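Local structure of ankyrin-repeat protein B (Legionella pneumophila, 5K34) at residues A[61-64]-A[65-69]; A[106-109]-A[110-114]; A[9-12]-A[13-17]. The protein is a bacterial F-box effector that hijacks the host ubiquitin-proteasome system, this ankyrin domain probably serving to bind protein partners. All blocks are in the same frame, centred on the assembly; numbering follows the deposited sequence.

Interaction 1: residues A[61-64]-A[65-69]; sequences ANYL and WRKYT
Tyr63 lays its ring across the aliphatic start of Lys67, one helical turn further on. Lys67 CG sits over one face of the ring, 3.8 Å from its centroid and 20° off the normal, a CH-pi contact offset toward the rim; the closest ring atom is CE2, 3.6 Å from Lys67 CG. With CG anti to the backbone N (chi1 173°), Tyr63 swings its ring forward along the helix, although its CB points away from the residues that follow. At the far end Tyr63 OH and Tyr68 OH share one water, 2.7 Å from the first and 2.8 Å from the second, and that water lies in the plane of both rings. The rings meet loosely, Tyr63 CE1 being 4.4 Å from Tyr68 CE2. Leu64 CD2 also packs against Tyr68 CD2, and Leu64 O lies at the edge of the Tyr68 ring while accepting the backbone N-H of Tyr68 at 3.1 Å. Tyr63 also rests on Leu23 and Lys27, and Tyr68 on Leu30, so the two tyrosines join the C-terminal end of helix 58-67, and the residue just after it, to helix 23-30. Four i to i+4 backbone bonds run through the segment, the last reaching Tyr68, where helical geometry ends. This is the C-terminal turn of an alpha-helix in the helical stack of an ankyrin-repeat domain.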
loop_
_atom_site.group_PDB
_atom_site.type_symbol
_atom_site.label_atom_id
_atom_site.label_comp_id
_atom_site.label_asym_id
_atom_site.label_seq_id
_atom_site.Cartn_x
_atom_site.Cartn_y
_atom_site.Cartn_z
ATOM N N ALA A 61 -2.919 4.508 -2.714
ATOM C CA ALA A 61 -3.406 3.262 -2.088
ATOM C C ALA A 61 -4.690 2.779 -2.760
ATOM O O ALA A 61 -4.854 1.599 -3.042
ATOM C CB ALA A 61 -3.654 3.466 -0.606
ATOM N N ASN A 62 -5.628 3.710 -3.010
ATOM C CA ASN A 62 -6.865 3.393 -3.701
ATOM C C ASN A 62 -6.606 2.839 -5.091
ATOM O O ASN A 62 -7.191 1.826 -5.497
ATOM C CB ASN A 62 -7.798 4.596 -3.777
ATOM C CG ASN A 62 -8.662 4.794 -2.541
ATOM O OD1 ASN A 62 -8.441 5.704 -1.693
ATOM N ND2 ASN A 62 -9.659 3.951 -2.404
ATOM N N TYR A 63 -5.721 3.491 -5.851
ATOM C CA TYR A 63 -5.392 3.007 -7.191
ATOM C C TYR A 63 -4.852 1.599 -7.131
ATOM O O TYR A 63 -5.265 0.726 -7.908
ATOM C CB TYR A 63 -4.404 3.971 -7.860
ATOM C CG TYR A 63 -3.896 3.462 -9.147
ATOM C CD1 TYR A 63 -2.759 2.674 -9.203
ATOM C CD2 TYR A 63 -4.548 3.758 -10.363
ATOM C CE1 TYR A 63 -2.251 2.183 -10.410
ATOM C CE2 TYR A 63 -4.066 3.257 -11.579
ATOM C CZ TYR A 63 -2.927 2.488 -11.585
ATOM O OH TYR A 63 -2.438 2.015 -12.802
ATOM N N LEU A 64 -3.877 1.368 -6.238
ATOM C CA LEU A 64 -3.254 0.051 -6.156
ATOM C C LEU A 64 -4.310 -1.021 -5.784
ATOM O O LEU A 64 -4.309 -2.116 -6.388
ATOM C CB LEU A 64 -2.105 0.071 -5.115
ATOM C CG LEU A 64 -0.861 0.849 -5.602
ATOM C CD1 LEU A 64 0.099 1.048 -4.437
ATOM C CD2 LEU A 64 -0.136 0.139 -6.736
ATOM N N TRP A 65 -5.121 -0.708 -4.787
ATOM C CA TRP A 65 -6.162 -1.632 -4.331
ATOM C C TRP A 65 -7.132 -1.958 -5.455
ATOM O O TRP A 65 -7.535 -3.130 -5.620
ATOM C CB TRP A 65 -6.913 -0.997 -3.156
ATOM C CG TRP A 65 -8.100 -1.816 -2.726
ATOM C CD1 TRP A 65 -9.424 -1.498 -2.973
ATOM C CD2 TRP A 65 -8.088 -3.123 -2.151
ATOM N NE1 TRP A 65 -10.226 -2.525 -2.503
ATOM C CE2 TRP A 65 -9.437 -3.530 -2.026
ATOM C CE3 TRP A 65 -7.086 -3.967 -1.682
ATOM C CZ2 TRP A 65 -9.806 -4.767 -1.468
ATOM C CZ3 TRP A 65 -7.454 -5.200 -1.128
ATOM C CH2 TRP A 65 -8.802 -5.571 -1.022
ATOM N N ARG A 66 -7.495 -0.979 -6.263
ATOM C CA ARG A 66 -8.485 -1.181 -7.330
ATOM C C ARG A 66 -7.884 -1.917 -8.517
ATOM O O ARG A 66 -8.588 -2.764 -9.118
ATOM C CB ARG A 66 -9.025 0.196 -7.750
ATOM C CG ARG A 66 -10.195 0.168 -8.736
ATOM C CD ARG A 66 -11.431 -0.624 -8.235
ATOM N NE ARG A 66 -12.108 -0.030 -7.068
ATOM C CZ ARG A 66 -12.433 -0.702 -5.954
ATOM N NH1 ARG A 66 -12.170 -1.996 -5.871
ATOM N NH2 ARG A 66 -12.998 -0.066 -4.942
ATOM N N LYS A 67 -6.632 -1.672 -8.846
ATOM C CA LYS A 67 -6.057 -2.139 -10.106
ATOM C C LYS A 67 -5.400 -3.497 -9.981
ATOM O O LYS A 67 -5.260 -4.213 -11.004
ATOM C CB LYS A 67 -5.064 -1.125 -10.637
ATOM C CG LYS A 67 -5.750 0.117 -11.247
ATOM C CD LYS A 67 -6.521 -0.194 -12.542
ATOM C CE LYS A 67 -7.339 0.997 -12.987
ATOM N NZ LYS A 67 -8.288 0.573 -14.058
ATOM N N TYR A 68 -5.024 -3.929 -8.781
ATOM C CA TYR A 68 -4.314 -5.184 -8.579
ATOM C C TYR A 68 -4.975 -5.964 -7.478
ATOM O O TYR A 68 -5.728 -5.403 -6.666
ATOM C CB TYR A 68 -2.840 -4.926 -8.169
ATOM C CG TYR A 68 -2.064 -4.184 -9.221
ATOM C CD1 TYR A 68 -1.466 -4.862 -10.305
ATOM C CD2 TYR A 68 -1.982 -2.796 -9.182
ATOM C CE1 TYR A 68 -0.775 -4.140 -11.307
ATOM C CE2 TYR A 68 -1.329 -2.067 -10.179
ATOM C CZ TYR A 68 -0.752 -2.762 -11.238
ATOM O OH TYR A 68 -0.087 -2.057 -12.220
ATOM N N THR A 69 -4.773 -7.258 -7.451
ATOM C CA THR A 69 -5.371 -8.126 -6.420
ATOM C C THR A 69 -4.443 -8.290 -5.237
ATOM O O THR A 69 -3.495 -9.088 -5.271
ATOM C CB THR A 69 -5.767 -9.512 -6.987
ATOM O OG1 THR A 69 -6.648 -9.286 -8.099
ATOM C CG2 THR A 69 -6.493 -10.333 -5.912
HETATM O O HOH W 1 -0.072 0.710 -12.712
#

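Interaction 2: residues A[106-109]-A[110-114]; sequences LIRG and MQEEK
Glu112, extended beyond CG, passes across the stem of Arg108, with OE2 3.8 Å from Arg108 CG, and the two side chains cross at about a right angle. Their charged ends do not meet: Arg108 NH1 stays 5.3 Å from Glu112 OE1, and the guanidinium and carboxylate planes stand 89° apart. Water closes the distance. One molecule takes a hydrogen bond from Arg108 NH1 at 2.7 Å and gives one to Glu112 OE1; a second accepts from the same NH1 and donates to Glu113 OE2, also at 2.7 Å. The bend of the arginine chain at chi3 (65°) turns the guanidinium so that both waters lie in its plane, at its edge. Glu113 itself runs back along the backbone of Gly109, its OE2 3.5 Å from Gly109 CA, a close approach over a residue that carries no side chain. On another side of the helix Ile107 CG2 touches Gln111 OE1 at 3.6 Å, the two chains side by side and pointing the same way, while Leu106 CD2 and the Met110 methyl CE make a looser apolar contact.

Backbone bonds from Met110, Gln111, Glu112 and Glu113 to the carbonyls four residues earlier set this spacing. Glu113, the first residue to leave helical geometry, is positioned from further out, its carboxylate held by Trp65 and Arg66. Ile107 and Met110 meanwhile pack on Leu86 and Ile83 of helix 82-91. The chemistry implies that Arg108 is linked to both glutamates through water, the coupling probably weaker than direct contact of the charged ends would give, whereas the direct polar grip on Glu113 ties the end of helix 97-112 to helix 58-67.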
loop_
_atom_site.group_PDB
_atom_site.type_symbol
_atom_site.label_atom_id
_atom_site.label_comp_id
_atom_site.label_asym_id
_atom_site.label_seq_id
_atom_site.Cartn_x
_atom_site.Cartn_y
_atom_site.Cartn_z
ATOM N N LEU A 106 -11.198 3.067 3.068
ATOM C CA LEU A 106 -10.278 2.011 2.615
ATOM C C LEU A 106 -10.451 0.735 3.460
ATOM O O LEU A 106 -10.465 -0.355 2.854
ATOM C CB LEU A 106 -8.828 2.505 2.661
ATOM C CG LEU A 106 -8.385 3.384 1.537
ATOM C CD1 LEU A 106 -7.157 4.198 1.868
ATOM C CD2 LEU A 106 -8.119 2.550 0.274
ATOM N N ILE A 107 -10.591 0.852 4.759
ATOM C CA ILE A 107 -10.855 -0.326 5.589
ATOM C C ILE A 107 -12.109 -1.026 5.133
ATOM O O ILE A 107 -12.144 -2.245 4.953
ATOM C CB ILE A 107 -10.947 0.025 7.080
ATOM C CG1 ILE A 107 -9.589 0.528 7.600
ATOM C CG2 ILE A 107 -11.428 -1.187 7.880
ATOM C CD1 ILE A 107 -9.677 1.234 8.920
ATOM N N ARG A 108 -13.156 -0.245 4.902
ATOM C CA ARG A 108 -14.426 -0.800 4.494
ATOM C C ARG A 108 -14.332 -1.510 3.192
ATOM O O ARG A 108 -14.818 -2.652 3.011
ATOM C CB ARG A 108 -15.478 0.332 4.476
ATOM C CG ARG A 108 -16.868 -0.193 4.110
ATOM C CD ARG A 108 -17.844 0.921 3.760
ATOM N NE ARG A 108 -17.389 1.614 2.539
ATOM C CZ ARG A 108 -17.312 1.104 1.291
ATOM N NH1 ARG A 108 -17.705 -0.147 0.946
ATOM N NH2 ARG A 108 -16.819 1.890 0.323
ATOM N N GLY A 109 -13.692 -0.885 2.209
ATOM C CA GLY A 109 -13.539 -1.516 0.943
ATOM C C GLY A 109 -12.746 -2.816 1.053
ATOM O O GLY A 109 -13.129 -3.847 0.474
ATOM N N MET A 110 -11.644 -2.812 1.787
ATOM C CA MET A 110 -10.837 -3.999 1.909
ATOM C C MET A 110 -11.554 -5.122 2.657
ATOM O O MET A 110 -11.417 -6.279 2.234
ATOM C CB MET A 110 -9.531 -3.683 2.616
ATOM C CG MET A 110 -8.597 -2.810 1.745
ATOM S SD MET A 110 -7.072 -2.399 2.624
ATOM C CE MET A 110 -6.337 -1.273 1.458
ATOM N N GLN A 111 -12.290 -4.810 3.717
ATOM C CA GLN A 111 -12.952 -5.862 4.483
ATOM C C GLN A 111 -14.196 -6.386 3.784
ATOM O O GLN A 111 -14.547 -7.561 3.923
ATOM C CB GLN A 111 -13.315 -5.353 5.858
ATOM C CG GLN A 111 -12.116 -5.087 6.747
ATOM C CD GLN A 111 -12.513 -4.880 8.187
ATOM O OE1 GLN A 111 -13.421 -4.127 8.474
ATOM N NE2 GLN A 111 -11.848 -5.581 9.110
ATOM N N GLU A 112 -14.900 -5.520 3.065
ATOM C CA GLU A 112 -16.295 -5.818 2.644
ATOM C C GLU A 112 -16.473 -6.066 1.174
ATOM O O GLU A 112 -17.443 -6.744 0.787
ATOM C CB GLU A 112 -17.268 -4.746 3.153
ATOM C CG GLU A 112 -17.140 -4.592 4.663
ATOM C CD GLU A 112 -18.109 -3.620 5.308
ATOM O OE1 GLU A 112 -19.249 -3.445 4.813
ATOM O OE2 GLU A 112 -17.759 -3.100 6.389
ATOM N N GLU A 113 -15.625 -5.525 0.301
ATOM C CA GLU A 113 -15.792 -5.732 -1.155
ATOM C C GLU A 113 -15.640 -7.199 -1.557
ATOM O O GLU A 113 -14.982 -8.025 -0.925
ATOM C CB GLU A 113 -14.792 -4.881 -1.945
ATOM C CG GLU A 113 -15.213 -3.420 -1.987
ATOM C CD GLU A 113 -14.118 -2.492 -2.542
ATOM O OE1 GLU A 113 -13.051 -2.924 -3.041
ATOM O OE2 GLU A 113 -14.395 -1.258 -2.458
ATOM N N LYS A 114 -16.283 -7.473 -2.708
ATOM C CA LYS A 114 -16.276 -8.780 -3.319
ATOM C C LYS A 114 -14.851 -9.188 -3.745
ATOM O O LYS A 114 -14.066 -8.342 -4.220
ATOM C CB LYS A 114 -17.238 -8.712 -4.543
ATOM C CG LYS A 114 -17.262 -9.909 -5.442
ATOM C CD LYS A 114 -18.141 -9.651 -6.661
ATOM C CE LYS A 114 -18.135 -10.901 -7.490
ATOM N NZ LYS A 114 -19.124 -10.927 -8.591
HETATM O O HOH W 2 -19.295 -1.828 2.364
HETATM O O HOH W 3 -16.763 -0.180 -1.669
#

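Interaction 3: residues A[9-12]-A[13-17]; sequences ELWG and NLMVA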
loop_
_atom_site.group_PDB
_atom_site.type_symbol
_atom_site.label_atom_id
_atom_site.label_comp_id
_atom_site.label_asym_id
_atom_site.label_seq_id
_atom_site.Cartn_x
_atom_site.Cartn_y
_atom_site.Cartn_z
ATOM N N GLU A 9 16.414 -2.438 -7.173
ATOM C CA GLU A 9 16.488 -0.988 -7.225
ATOM C C GLU A 9 15.137 -0.401 -7.593
ATOM O O GLU A 9 14.677 0.553 -6.969
ATOM C CB GLU A 9 17.569 -0.534 -8.220
ATOM C CG GLU A 9 17.624 0.962 -8.520
ATOM C CD GLU A 9 18.636 1.365 -9.609
ATOM O OE1 GLU A 9 19.032 0.505 -10.444
ATOM O OE2 GLU A 9 19.032 2.558 -9.605
ATOM N N LEU A 10 14.465 -0.991 -8.601
ATOM C CA LEU A 10 13.123 -0.550 -8.954
ATOM C C LEU A 10 12.150 -0.728 -7.796
ATOM O O LEU A 10 11.330 0.175 -7.581
ATOM C CB LEU A 10 12.600 -1.307 -10.178
ATOM C CG LEU A 10 13.231 -0.975 -11.553
ATOM C CD1 LEU A 10 12.773 -2.009 -12.576
ATOM C CD2 LEU A 10 12.839 0.419 -11.965
ATOM N N TRP A 11 12.221 -1.849 -7.100
ATOM C CA TRP A 11 11.295 -2.065 -5.974
ATOM C C TRP A 11 11.487 -0.979 -4.900
ATOM O O TRP A 11 10.503 -0.445 -4.375
ATOM C CB TRP A 11 11.496 -3.450 -5.355
ATOM C CG TRP A 11 10.534 -3.718 -4.231
ATOM C CD1 TRP A 11 10.701 -3.412 -2.906
ATOM C CD2 TRP A 11 9.249 -4.304 -4.358
ATOM N NE1 TRP A 11 9.580 -3.787 -2.202
ATOM C CE2 TRP A 11 8.679 -4.360 -3.058
ATOM C CE3 TRP A 11 8.514 -4.814 -5.441
ATOM C CZ2 TRP A 11 7.417 -4.903 -2.825
ATOM C CZ3 TRP A 11 7.238 -5.339 -5.194
ATOM C CH2 TRP A 11 6.722 -5.397 -3.906
ATOM N N GLY A 12 12.739 -0.690 -4.540
ATOM C CA GLY A 12 12.957 0.358 -3.537
ATOM C C GLY A 12 12.428 1.703 -3.975
ATOM O O GLY A 12 11.809 2.421 -3.180
ATOM N N ASN A 13 12.626 2.039 -5.253
ATOM C CA ASN A 13 12.103 3.302 -5.777
ATOM C C ASN A 13 10.571 3.294 -5.809
ATOM O O ASN A 13 9.932 4.340 -5.606
ATOM C CB ASN A 13 12.653 3.540 -7.192
ATOM C CG ASN A 13 14.090 3.944 -7.180
ATOM O OD1 ASN A 13 14.653 4.329 -6.154
ATOM N ND2 ASN A 13 14.721 3.883 -8.348
ATOM N N LEU A 14 9.974 2.123 -6.064
ATOM C CA LEU A 14 8.505 1.947 -6.045
ATOM C C LEU A 14 7.948 2.203 -4.659
ATOM O O LEU A 14 6.916 2.858 -4.495
ATOM C CB LEU A 14 8.185 0.541 -6.492
ATOM C CG LEU A 14 6.753 0.059 -6.413
ATOM C CD1 LEU A 14 5.842 0.907 -7.289
ATOM C CD2 LEU A 14 6.698 -1.413 -6.803
ATOM N N MET A 15 8.552 1.661 -3.602
ATOM C CA MET A 15 8.152 1.916 -2.220
ATOM C C MET A 15 8.189 3.416 -1.928
ATOM O O MET A 15 7.241 3.962 -1.325
ATOM C CB MET A 15 9.056 1.162 -1.262
ATOM C CG MET A 15 8.859 -0.356 -1.338
ATOM S SD MET A 15 7.265 -0.953 -0.786
ATOM C CE MET A 15 7.476 -0.780 1.004
ATOM N N VAL A 16 9.270 4.131 -2.301
ATOM C CA VAL A 16 9.328 5.573 -2.075
ATOM C C VAL A 16 8.261 6.342 -2.871
ATOM O O VAL A 16 7.614 7.263 -2.339
ATOM C CB VAL A 16 10.739 6.100 -2.370
ATOM C CG1 VAL A 16 10.766 7.630 -2.355
ATOM C CG2 VAL A 16 11.708 5.553 -1.335
ATOM N N ALA A 17 8.087 5.972 -4.137
ATOM C CA ALA A 17 7.102 6.661 -4.965
ATOM C C ALA A 17 5.723 6.466 -4.364
ATOM O O ALA A 17 4.934 7.415 -4.287
ATOM C CB ALA A 17 7.147 6.123 -6.385
HETATM O O HOH W 4 17.614 4.643 -8.564
#
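Met15 can be followed outward from the helix toward the indole of Trp11. Its CB lies beside the preceding turn, 3.6 Å from Gly12 O. CG comes next, close to two parts of Trp11, since Met15 CG is 3.5 Å from Trp11 O and 3.6 Å from Trp11 NE1. The bend at chi2 (-66°) sets SD near the indole. SD stands 3.9 Å from Trp11 NE1 and 4.6 Å from the centroid of the five-membered ring, 45° off its normal, an oblique Met-aromatic contact. A second bend, about the CG-SD bond, turns the methyl CE, which is not among the atoms that touch Trp11. Beyond the pair, the Met15 side chain packs on Pro48 and Ala51 of helix 48-54.

Leu14 takes the other end of the indole, placing CD2 obliquely 4.1 Å from Trp11 CE3 of the six-membered ring. Trp11 also stacks with the ring of His43, and both Trp11 and Leu14 lean on Ile34 and Pro48. The indole thus joins helix 5-19 to the loops and to helix 48-54 within the ankyrin-repeat stack.

The polar side of the same helix is built differently. Glu9 and Asn13 lie side by side, their carboxylate and amide planes 56° apart, and a water bridges them: it donates to Glu9 OE2 at 2.7 Å and accepts from Asn13 ND2 at 3.0 Å. Backbone N-H groups of Asn13 through Val16 each bond to the carbonyl four residues back, setting the one-turn spacing that brings these pairs together. Chemically, then, this is an amphipathic helix: apolar packing, with an oblique sulfur-aromatic contact, lies on the buried side, while at the exposed Glu9 and Asn13 a solvent molecule supplies the polar link.

Interactions 1 and 2 touch directly, with centres about 12 Å apart: Glu113 OE1 lies 2.9 Å from Trp65 NE1, a probable hydrogen bond, and Glu113 OE2 3.1 Å from Arg66 NH2, a salt bridge. Packing of Trp65 CZ2 on Met110 CA, 3.6 Å away, adds to this join between the ends of helices 58-67 and 97-112. Interaction 3 stands apart near the start of the chain. Its centre is about 17 Å from that of interaction 1 and about 26 Å from that of interaction 2, across the centre of the chain, and it touches neither. Pro48 of helix 48-54 nevertheless meets both Leu64 of interaction 1 and Trp11 of interaction 3.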